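Local coordinates for small TOPRIM domain protein (PDB 2FCJ) that is of unknown function but carries a Toprim domain, the fold found in topoisomerases, primases and related nucleic-acid enzymes, and so may act on nucleic acids, at residues V4-K16 with L23-T35. Residues are numbered along the deposited sequence; the frame is centred on the assembly and turned at random.
Sequences VEKVIIVEGRSDK and LNEPVVIVCTNGT
Val4 meets the Pro26 ring obliquely, its CG2 lying 3.8 Å from Pro26 CB. The extended chain of Lys6 then carries NZ across Glu25 to a salt bridge with Glu25 OE2 (2.9 Å), met on the syn side and 16° out of the carboxylate plane; a water that donates to Glu25 OE1 is held only weakly by Lys6 NZ. Glu25 OE2 also accepts a hydrogen bond from Asp107 N, and Phe106 offers Lys6 a cation-pi contact; a methionine in its place would probably leave the Glu25 carboxylate without its cationic mate and lose the cation-pi contact. From Lys6 O onward the strands run parallel, Ile8 and Val10 each bonding through both N and O, the straightest bond being Val10 N to Val30 O (2.9 Å, 167° at the hydrogen). Val7 and Ile9 lie alongside Val28 and Val30, while Ile8 packs CG1 on Val27 CG1 (4.0 Å). Beyond the strand, Glu11 O accepts Gly34 N (3.0 Å), and Thr32 OG1 donates to Gly34 O (2.6 Å) within the loop after strand 28-31. Lys16, with CG anti to the backbone N (chi1 175°), presses CG tightly on Ile29 CG2 (3.5 Å) and sends NZ weakly to Ile29 O. Strands 6-10 and 28-31, joined through helix 13-22, form a beta-alpha-beta crossover of the Toprim domain: Val19 of that helix packs on Ile8 and Ile29, helix 61-73 meets Ile9 and Glu11, and strand 6-10 lies between outer strand 28-31 and strand 52-56.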
# COMPACT_ATOMS: atom_id res chain seq x y z
N VAL A 4 -1.62 -9.95 13.46
CA VAL A 4 -1.27 -9.05 12.38
C VAL A 4 -2.36 -8.00 12.23
O VAL A 4 -3.54 -8.35 12.18
CB VAL A 4 -1.08 -9.84 11.06
CG1 VAL A 4 -0.85 -8.88 9.90
CG2 VAL A 4 0.07 -10.80 11.20
N GLU A 5 -1.96 -6.73 12.28
CA GLU A 5 -2.92 -5.61 12.24
C GLU A 5 -2.76 -4.73 11.01
O GLU A 5 -3.70 -4.04 10.60
CB GLU A 5 -2.78 -4.74 13.48
CG GLU A 5 -2.87 -5.49 14.78
CD GLU A 5 -3.51 -4.66 15.87
OE1 GLU A 5 -3.11 -3.49 16.05
OE2 GLU A 5 -4.42 -5.18 16.52
N LYS A 6 -1.58 -4.73 10.43
CA LYS A 6 -1.28 -3.81 9.34
C LYS A 6 -1.64 -4.41 8.02
O LYS A 6 -1.37 -5.57 7.75
CB LYS A 6 0.20 -3.46 9.36
CG LYS A 6 0.59 -2.73 10.63
CD LYS A 6 2.06 -2.35 10.59
CE LYS A 6 2.55 -1.97 11.97
NZ LYS A 6 3.91 -1.38 11.87
N VAL A 7 -2.14 -3.54 7.14
CA VAL A 7 -2.55 -3.91 5.80
C VAL A 7 -2.10 -2.82 4.82
O VAL A 7 -2.32 -1.63 5.08
CB VAL A 7 -4.08 -4.00 5.72
CG1 VAL A 7 -4.52 -4.39 4.31
CG2 VAL A 7 -4.62 -5.00 6.75
N ILE A 8 -1.42 -3.21 3.75
CA ILE A 8 -1.10 -2.29 2.65
C ILE A 8 -1.86 -2.74 1.42
O ILE A 8 -1.81 -3.91 1.04
CB ILE A 8 0.42 -2.26 2.35
CG1 ILE A 8 1.17 -1.73 3.56
CG2 ILE A 8 0.75 -1.38 1.12
CD1 ILE A 8 2.65 -1.98 3.48
N ILE A 9 -2.55 -1.80 0.78
CA ILE A 9 -3.26 -2.05 -0.46
C ILE A 9 -2.53 -1.38 -1.59
O ILE A 9 -2.10 -0.23 -1.47
CB ILE A 9 -4.71 -1.52 -0.36
CG1 ILE A 9 -5.42 -2.16 0.84
CG2 ILE A 9 -5.47 -1.77 -1.66
CD1 ILE A 9 -6.76 -1.54 1.18
N VAL A 10 -2.28 -2.13 -2.65
CA VAL A 10 -1.65 -1.63 -3.87
C VAL A 10 -2.47 -2.04 -5.08
O VAL A 10 -3.36 -2.90 -4.99
CB VAL A 10 -0.22 -2.19 -4.04
CG1 VAL A 10 0.69 -1.73 -2.88
CG2 VAL A 10 -0.23 -3.71 -4.12
N GLU A 11 -2.15 -1.44 -6.22
CA GLU A 11 -2.94 -1.66 -7.43
C GLU A 11 -2.43 -2.84 -8.25
O GLU A 11 -3.21 -3.54 -8.90
CB GLU A 11 -2.96 -0.39 -8.29
CG GLU A 11 -3.85 -0.50 -9.55
CD GLU A 11 -4.09 0.84 -10.24
OE1 GLU A 11 -3.28 1.77 -10.04
OE2 GLU A 11 -5.07 0.94 -11.01
N GLY A 12 -1.12 -3.08 -8.19
CA GLY A 12 -0.46 -3.94 -9.17
C GLY A 12 0.28 -5.11 -8.55
O GLY A 12 0.81 -5.02 -7.45
N ARG A 13 0.33 -6.23 -9.28
CA ARG A 13 0.96 -7.44 -8.76
C ARG A 13 2.42 -7.21 -8.40
O ARG A 13 2.90 -7.72 -7.39
CB ARG A 13 0.87 -8.55 -9.81
CG ARG A 13 1.13 -9.95 -9.26
CD ARG A 13 1.72 -10.86 -10.32
NE ARG A 13 1.10 -12.18 -10.32
CZ ARG A 13 1.50 -13.20 -9.56
NH1 ARG A 13 2.52 -13.04 -8.72
NH2 ARG A 13 0.88 -14.37 -9.63
N SER A 14 3.15 -6.53 -9.28
CA SER A 14 4.56 -6.29 -9.03
C SER A 14 4.76 -5.37 -7.83
O SER A 14 5.72 -5.51 -7.09
CB SER A 14 5.27 -5.74 -10.27
OG SER A 14 4.59 -4.61 -10.79
N ASP A 15 3.82 -4.44 -7.64
CA ASP A 15 3.86 -3.57 -6.47
C ASP A 15 3.82 -4.44 -5.23
O ASP A 15 4.52 -4.17 -4.27
CB ASP A 15 2.63 -2.65 -6.41
CG ASP A 15 2.56 -1.65 -7.53
OD1 ASP A 15 3.57 -1.46 -8.25
OD2 ASP A 15 1.46 -1.08 -7.72
N LYS A 16 2.90 -5.40 -5.21
CA LYS A 16 2.72 -6.27 -4.05
C LYS A 16 3.98 -7.05 -3.72
O LYS A 16 4.43 -7.07 -2.58
CB LYS A 16 1.55 -7.22 -4.30
CG LYS A 16 1.34 -8.26 -3.23
CD LYS A 16 -0.11 -8.71 -3.26
CE LYS A 16 -0.29 -10.10 -2.69
NZ LYS A 16 -1.73 -10.47 -2.73
N LEU A 23 9.59 -5.69 3.45
CA LEU A 23 9.03 -5.72 4.79
C LEU A 23 9.73 -6.72 5.71
O LEU A 23 10.16 -7.78 5.27
CB LEU A 23 7.54 -6.02 4.74
CG LEU A 23 6.67 -4.86 4.26
CD1 LEU A 23 5.25 -5.31 3.97
CD2 LEU A 23 6.71 -3.76 5.28
N ASN A 24 9.84 -6.35 6.97
CA ASN A 24 10.44 -7.24 7.96
C ASN A 24 9.46 -7.62 9.07
O ASN A 24 9.87 -8.08 10.14
CB ASN A 24 11.70 -6.61 8.57
CG ASN A 24 12.54 -7.61 9.35
OD1 ASN A 24 12.70 -8.75 8.94
ND2 ASN A 24 13.08 -7.16 10.47
N GLU A 25 8.18 -7.37 8.84
CA GLU A 25 7.12 -7.86 9.72
C GLU A 25 5.98 -8.38 8.83
O GLU A 25 5.89 -8.01 7.66
CB GLU A 25 6.63 -6.73 10.62
CG GLU A 25 6.07 -5.50 9.86
CD GLU A 25 5.47 -4.46 10.79
OE1 GLU A 25 4.65 -4.86 11.65
OE2 GLU A 25 5.77 -3.25 10.65
N PRO A 26 5.14 -9.28 9.36
CA PRO A 26 4.00 -9.75 8.58
C PRO A 26 2.96 -8.64 8.35
O PRO A 26 2.61 -7.92 9.27
CB PRO A 26 3.41 -10.86 9.44
CG PRO A 26 3.87 -10.56 10.81
CD PRO A 26 5.21 -9.94 10.67
N VAL A 27 2.61 -8.42 7.10
CA VAL A 27 1.65 -7.38 6.75
C VAL A 27 0.79 -8.00 5.69
O VAL A 27 1.30 -8.71 4.83
CB VAL A 27 2.38 -6.14 6.16
CG1 VAL A 27 1.37 -5.16 5.55
CG2 VAL A 27 3.25 -5.47 7.20
N VAL A 28 -0.53 -7.82 5.79
CA VAL A 28 -1.38 -8.28 4.72
C VAL A 28 -1.25 -7.29 3.57
O VAL A 28 -1.48 -6.09 3.76
CB VAL A 28 -2.85 -8.36 5.15
CG1 VAL A 28 -3.72 -8.90 4.01
CG2 VAL A 28 -3.03 -9.19 6.42
N ILE A 29 -0.93 -7.79 2.39
CA ILE A 29 -0.85 -6.95 1.21
C ILE A 29 -1.94 -7.35 0.25
O ILE A 29 -2.00 -8.50 -0.20
CB ILE A 29 0.50 -7.06 0.50
CG1 ILE A 29 1.63 -6.81 1.48
CG2 ILE A 29 0.57 -6.04 -0.64
CD1 ILE A 29 3.01 -7.05 0.89
N VAL A 30 -2.86 -6.42 0.01
CA VAL A 30 -3.98 -6.65 -0.87
C VAL A 30 -3.68 -5.96 -2.20
O VAL A 30 -3.29 -4.78 -2.24
CB VAL A 30 -5.27 -6.06 -0.28
CG1 VAL A 30 -6.43 -6.20 -1.26
CG2 VAL A 30 -5.58 -6.72 1.07
N CYS A 31 -3.81 -6.70 -3.28
CA CYS A 31 -3.68 -6.14 -4.61
C CYS A 31 -5.05 -6.01 -5.27
O CYS A 31 -5.83 -6.96 -5.29
CB CYS A 31 -2.75 -7.01 -5.43
SG CYS A 31 -2.48 -6.45 -7.12
N THR A 32 -5.39 -4.83 -5.76
CA THR A 32 -6.70 -4.65 -6.38
C THR A 32 -6.72 -5.21 -7.80
O THR A 32 -7.78 -5.38 -8.39
CB THR A 32 -7.12 -3.17 -6.42
OG1 THR A 32 -6.20 -2.43 -7.24
CG2 THR A 32 -7.12 -2.58 -5.01
N ASN A 33 -5.53 -5.47 -8.36
CA ASN A 33 -5.42 -6.02 -9.70
C ASN A 33 -6.02 -5.09 -10.72
O ASN A 33 -6.74 -5.53 -11.63
CB ASN A 33 -6.12 -7.38 -9.77
CG ASN A 33 -5.33 -8.46 -9.06
OD1 ASN A 33 -4.11 -8.53 -9.19
ND2 ASN A 33 -6.02 -9.31 -8.32
N GLY A 34 -5.70 -3.80 -10.60
CA GLY A 34 -6.30 -2.78 -11.44
C GLY A 34 -7.45 -2.11 -10.71
O GLY A 34 -7.35 -1.84 -9.51
N THR A 35 -8.55 -1.87 -11.41
CA THR A 35 -9.72 -1.28 -10.78
C THR A 35 -10.42 -2.28 -9.87
O THR A 35 -10.34 -3.49 -10.07
CB THR A 35 -10.73 -0.77 -11.82
OG1 THR A 35 -11.16 -1.86 -12.65
CG2 THR A 35 -10.08 0.30 -12.69
O HOH W 1 4.90 -3.88 13.96
O HOH W 2 -4.74 -9.46 -3.08